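Local coordinates for protein histidinol dehydrogenase (Elizabethkingia anophelis NUHP1, PDB 6AN0) that probably catalyses the two NAD-dependent oxidations that turn L-histidinol into L-histidine, the last step of histidine biosynthesis, with one zinc ion per subunit, at residues A[240-252]-A[323-337]. Numbering follows the deposited sequence.
Sequences PSEVLVIADTTAN and FSNLYAPEHLILAIE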
# COMPACT_ATOMS: atom_id res chain seq x y z
N PRO A 240 14.40 -12.66 0.33
CA PRO A 240 14.84 -13.55 -0.76
C PRO A 240 13.66 -14.21 -1.47
O PRO A 240 12.59 -14.39 -0.90
CB PRO A 240 15.70 -14.61 -0.03
CG PRO A 240 15.90 -14.08 1.38
CD PRO A 240 14.72 -13.20 1.66
N SER A 241 13.89 -14.57 -2.73
CA SER A 241 12.82 -15.14 -3.53
C SER A 241 12.60 -16.61 -3.19
O SER A 241 13.43 -17.27 -2.55
CB SER A 241 13.12 -14.98 -5.02
OG SER A 241 14.41 -15.48 -5.32
N GLU A 242 11.45 -17.13 -3.62
CA GLU A 242 11.01 -18.45 -3.17
C GLU A 242 9.96 -19.00 -4.13
O GLU A 242 9.27 -18.24 -4.82
CB GLU A 242 10.46 -18.37 -1.74
CG GLU A 242 9.29 -17.41 -1.70
CD GLU A 242 8.84 -17.00 -0.31
OE1 GLU A 242 7.62 -16.80 -0.16
OE2 GLU A 242 9.70 -16.82 0.59
N VAL A 243 9.84 -20.32 -4.17
CA VAL A 243 8.75 -20.97 -4.90
C VAL A 243 8.23 -22.13 -4.06
O VAL A 243 8.98 -22.80 -3.34
CB VAL A 243 9.17 -21.46 -6.31
CG1 VAL A 243 10.20 -22.60 -6.23
CG2 VAL A 243 7.95 -21.91 -7.13
N LEU A 244 6.93 -22.37 -4.16
CA LEU A 244 6.32 -23.59 -3.65
C LEU A 244 5.61 -24.26 -4.81
O LEU A 244 4.86 -23.60 -5.54
CB LEU A 244 5.36 -23.28 -2.49
CG LEU A 244 4.73 -24.46 -1.73
CD1 LEU A 244 4.44 -24.04 -0.29
CD2 LEU A 244 3.43 -24.95 -2.41
N VAL A 245 5.87 -25.55 -5.00
CA VAL A 245 5.26 -26.35 -6.05
C VAL A 245 4.39 -27.41 -5.40
O VAL A 245 4.80 -28.06 -4.43
CB VAL A 245 6.33 -27.02 -6.94
CG1 VAL A 245 5.67 -27.84 -8.07
CG2 VAL A 245 7.30 -25.98 -7.49
N ILE A 246 3.19 -27.61 -5.96
CA ILE A 246 2.31 -28.71 -5.59
C ILE A 246 2.21 -29.65 -6.79
O ILE A 246 1.85 -29.23 -7.89
CB ILE A 246 0.91 -28.21 -5.19
CG1 ILE A 246 1.01 -27.27 -3.98
CG2 ILE A 246 -0.01 -29.40 -4.88
CD1 ILE A 246 -0.36 -26.75 -3.48
N ALA A 247 2.53 -30.93 -6.57
CA ALA A 247 2.63 -31.90 -7.66
C ALA A 247 1.86 -33.17 -7.33
O ALA A 247 2.05 -33.75 -6.26
CB ALA A 247 4.10 -32.24 -7.95
N ASP A 248 1.01 -33.63 -8.26
CA ASP A 248 0.37 -34.93 -8.11
C ASP A 248 0.94 -35.88 -9.17
O ASP A 248 1.97 -35.58 -9.80
CB ASP A 248 -1.16 -34.80 -8.16
CG ASP A 248 -1.69 -34.37 -9.53
OD1 ASP A 248 -0.91 -34.29 -10.50
OD2 ASP A 248 -2.91 -34.11 -9.63
N THR A 249 0.29 -37.03 -9.35
CA THR A 249 0.81 -38.03 -10.29
C THR A 249 0.81 -37.55 -11.74
O THR A 249 1.46 -38.18 -12.58
CB THR A 249 0.00 -39.33 -10.17
OG1 THR A 249 -1.38 -39.06 -10.42
CG2 THR A 249 0.15 -39.92 -8.77
N THR A 250 0.11 -36.46 -12.06
CA THR A 250 0.12 -35.94 -13.42
C THR A 250 1.24 -34.94 -13.67
O THR A 250 1.41 -34.49 -14.80
CB THR A 250 -1.21 -35.26 -13.78
OG1 THR A 250 -1.33 -34.01 -13.07
CG2 THR A 250 -2.39 -36.16 -13.42
N ALA A 251 1.99 -34.57 -12.63
CA ALA A 251 3.11 -33.66 -12.83
C ALA A 251 4.24 -34.37 -13.56
O ALA A 251 4.36 -35.60 -13.54
CB ALA A 251 3.60 -33.12 -11.48
N ASN A 252 5.09 -33.57 -14.22
CA ASN A 252 6.25 -34.09 -14.92
C ASN A 252 7.47 -33.87 -14.03
O ASN A 252 7.88 -32.71 -13.85
CB ASN A 252 6.43 -33.40 -16.27
CG ASN A 252 7.58 -33.98 -17.08
OD1 ASN A 252 8.68 -34.18 -16.58
ND2 ASN A 252 7.33 -34.23 -18.37
N PHE A 323 -1.32 -26.29 3.51
CA PHE A 323 0.07 -25.97 3.83
C PHE A 323 0.53 -24.73 3.07
O PHE A 323 1.15 -23.83 3.66
CB PHE A 323 0.98 -27.16 3.51
CG PHE A 323 2.41 -26.98 3.95
CD1 PHE A 323 2.89 -27.64 5.07
CD2 PHE A 323 3.28 -26.16 3.23
CE1 PHE A 323 4.21 -27.47 5.48
CE2 PHE A 323 4.59 -25.99 3.64
CZ PHE A 323 5.06 -26.65 4.77
N SER A 324 0.22 -24.66 1.77
CA SER A 324 0.66 -23.51 0.98
C SER A 324 0.07 -22.21 1.51
O SER A 324 0.75 -21.17 1.54
CB SER A 324 0.28 -23.71 -0.49
OG SER A 324 0.75 -22.63 -1.29
N ASN A 325 -1.19 -22.25 1.94
CA ASN A 325 -1.84 -21.04 2.45
C ASN A 325 -1.21 -20.57 3.76
O ASN A 325 -1.14 -19.37 4.02
CB ASN A 325 -3.35 -21.29 2.63
CG ASN A 325 -4.11 -21.35 1.29
OD1 ASN A 325 -3.68 -20.79 0.28
ND2 ASN A 325 -5.26 -22.02 1.30
N LEU A 326 -0.72 -21.51 4.57
CA LEU A 326 0.03 -21.14 5.78
C LEU A 326 1.41 -20.58 5.43
O LEU A 326 1.91 -19.68 6.12
CB LEU A 326 0.16 -22.35 6.71
CG LEU A 326 -1.13 -22.90 7.32
CD1 LEU A 326 -0.84 -24.10 8.22
CD2 LEU A 326 -1.85 -21.83 8.09
N TYR A 327 2.05 -21.12 4.38
CA TYR A 327 3.39 -20.67 4.00
C TYR A 327 3.36 -19.31 3.30
O TYR A 327 4.27 -18.48 3.50
CB TYR A 327 4.03 -21.73 3.09
CG TYR A 327 5.43 -21.41 2.61
CD1 TYR A 327 6.55 -21.67 3.40
CD2 TYR A 327 5.64 -20.88 1.34
CE1 TYR A 327 7.83 -21.39 2.95
CE2 TYR A 327 6.91 -20.59 0.88
CZ TYR A 327 8.00 -20.85 1.69
OH TYR A 327 9.26 -20.58 1.22
N ALA A 328 2.34 -19.07 2.46
CA ALA A 328 2.12 -17.84 1.71
C ALA A 328 3.29 -17.57 0.76
O ALA A 328 4.05 -16.62 0.96
CB ALA A 328 1.90 -16.65 2.65
N PRO A 329 3.44 -18.38 -0.29
CA PRO A 329 4.63 -18.31 -1.13
C PRO A 329 4.63 -17.12 -2.09
O PRO A 329 3.59 -16.66 -2.57
CB PRO A 329 4.58 -19.63 -1.93
CG PRO A 329 3.08 -19.91 -2.05
CD PRO A 329 2.51 -19.45 -0.71
N GLU A 330 5.84 -16.62 -2.37
CA GLU A 330 5.97 -15.61 -3.42
C GLU A 330 5.46 -16.13 -4.76
O GLU A 330 4.68 -15.46 -5.45
CB GLU A 330 7.44 -15.18 -3.55
CG GLU A 330 7.65 -14.12 -4.61
CD GLU A 330 9.11 -13.97 -5.02
OE1 GLU A 330 9.90 -14.89 -4.74
OE2 GLU A 330 9.44 -12.95 -5.65
N HIS A 331 5.89 -17.34 -5.15
CA HIS A 331 5.40 -18.00 -6.36
C HIS A 331 4.81 -19.35 -5.98
O HIS A 331 5.40 -20.10 -5.19
CB HIS A 331 6.52 -18.27 -7.37
CG HIS A 331 7.31 -17.06 -7.75
ND1 HIS A 331 8.49 -16.72 -7.13
CD2 HIS A 331 7.11 -16.15 -8.72
CE1 HIS A 331 8.98 -15.63 -7.69
NE2 HIS A 331 8.16 -15.26 -8.66
N LEU A 332 3.67 -19.69 -6.58
CA LEU A 332 3.01 -20.97 -6.37
C LEU A 332 2.85 -21.65 -7.73
O LEU A 332 2.24 -21.08 -8.63
CB LEU A 332 1.65 -20.78 -5.72
CG LEU A 332 0.75 -22.01 -5.62
CD1 LEU A 332 1.46 -23.10 -4.80
CD2 LEU A 332 -0.59 -21.65 -4.99
N ILE A 333 3.37 -22.87 -7.87
CA ILE A 333 3.16 -23.65 -9.09
C ILE A 333 2.23 -24.81 -8.78
O ILE A 333 2.55 -25.67 -7.94
CB ILE A 333 4.49 -24.14 -9.69
CG1 ILE A 333 5.43 -22.96 -9.97
CG2 ILE A 333 4.22 -24.94 -10.98
CD1 ILE A 333 6.77 -23.35 -10.62
N LEU A 334 1.09 -24.87 -9.47
CA LEU A 334 0.14 -25.98 -9.31
C LEU A 334 0.36 -26.95 -10.45
O LEU A 334 -0.26 -26.84 -11.51
CB LEU A 334 -1.30 -25.49 -9.27
CG LEU A 334 -1.68 -24.56 -8.12
CD1 LEU A 334 -3.20 -24.32 -8.19
CD2 LEU A 334 -1.24 -25.12 -6.75
N ALA A 335 1.24 -27.93 -10.23
CA ALA A 335 1.53 -28.95 -11.24
C ALA A 335 0.58 -30.13 -11.03
O ALA A 335 0.97 -31.26 -10.71
CB ALA A 335 2.99 -29.37 -11.17
N ILE A 336 -0.71 -29.85 -11.22
CA ILE A 336 -1.75 -30.82 -10.93
C ILE A 336 -2.80 -30.76 -12.03
O ILE A 336 -2.88 -29.81 -12.81
CB ILE A 336 -2.43 -30.60 -9.57
CG1 ILE A 336 -3.22 -29.27 -9.60
CG2 ILE A 336 -1.43 -30.69 -8.43
CD1 ILE A 336 -3.76 -28.82 -8.26
N GLU A 337 -3.59 -31.82 -12.04
CA GLU A 337 -4.76 -31.96 -12.87
C GLU A 337 -5.87 -31.01 -12.44
O GLU A 337 -6.10 -30.82 -11.24
CB GLU A 337 -5.25 -33.40 -12.74
CG GLU A 337 -5.94 -33.99 -13.93
CD GLU A 337 -6.01 -35.49 -13.81
OE1 GLU A 337 -6.45 -36.00 -12.76
OE2 GLU A 337 -5.58 -36.17 -14.77
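Leu244 and Leu332 pair in register on neighbouring parallel strands, 242-247 and 331-335, which lie between strands 271-276 and 351-354 in the six-stranded parallel sheet of a Rossmann-like alpha/beta domain. In the backbone ladder Leu244 N gives to His331 O, Leu244 O takes the N-H of Ile333, and Ile246 N gives to Ile333 O. The next bond, from Ala335 N to Ile246 O, is more bent, at the inverse gamma turn centred on Ala335. Beyond the strand the ladder fades into a weak bond from Asp248 N to Ala335 O.

Apolar side chains cover both faces. On one, Leu244 and Leu332 lie side by side, CD2 to CD1 3.6 Å, while the CD1 branch of Leu244 slides past Tyr327 CD2 at 3.8 Å; the last turn of helix 317-327, residues 323-327, runs nearly antiparallel to strand 242-247 and packs on this face. On the other, Val243 CG2 meets Ile333 CG1 at 3.9 Å, and Val245 packs beside Ile333 beneath helix 253-264.

The N-terminal ends of the two strands carry the polar work, at the presumed active site. Glu242 and Glu330, the latter a predicted proton acceptor, exchange bonds. Glu242 N donates to Glu330 OE1 at 2.9 Å. In return Glu330 N donates to the anti lone pair of Glu242 OE1 at 2.8 Å. Arg26 forms a salt bridge with Glu242 OE1, and Ser241 OG bonds Gln263, a predicted zinc ligand.

The side chain of His331, another predicted proton acceptor, comes within about 6 Å (nearest atoms) of a bound zinc ion. With CG anti to its own carbonyl carbon (chi1 -54°), the imidazole turns its ND1 edge to the start of the neighbouring strand. There His331 ND1 donates to Glu242 O at 2.9 Å. The bond is nearly straight at 166°, and the oxygen sits only 5° out of the ring plane.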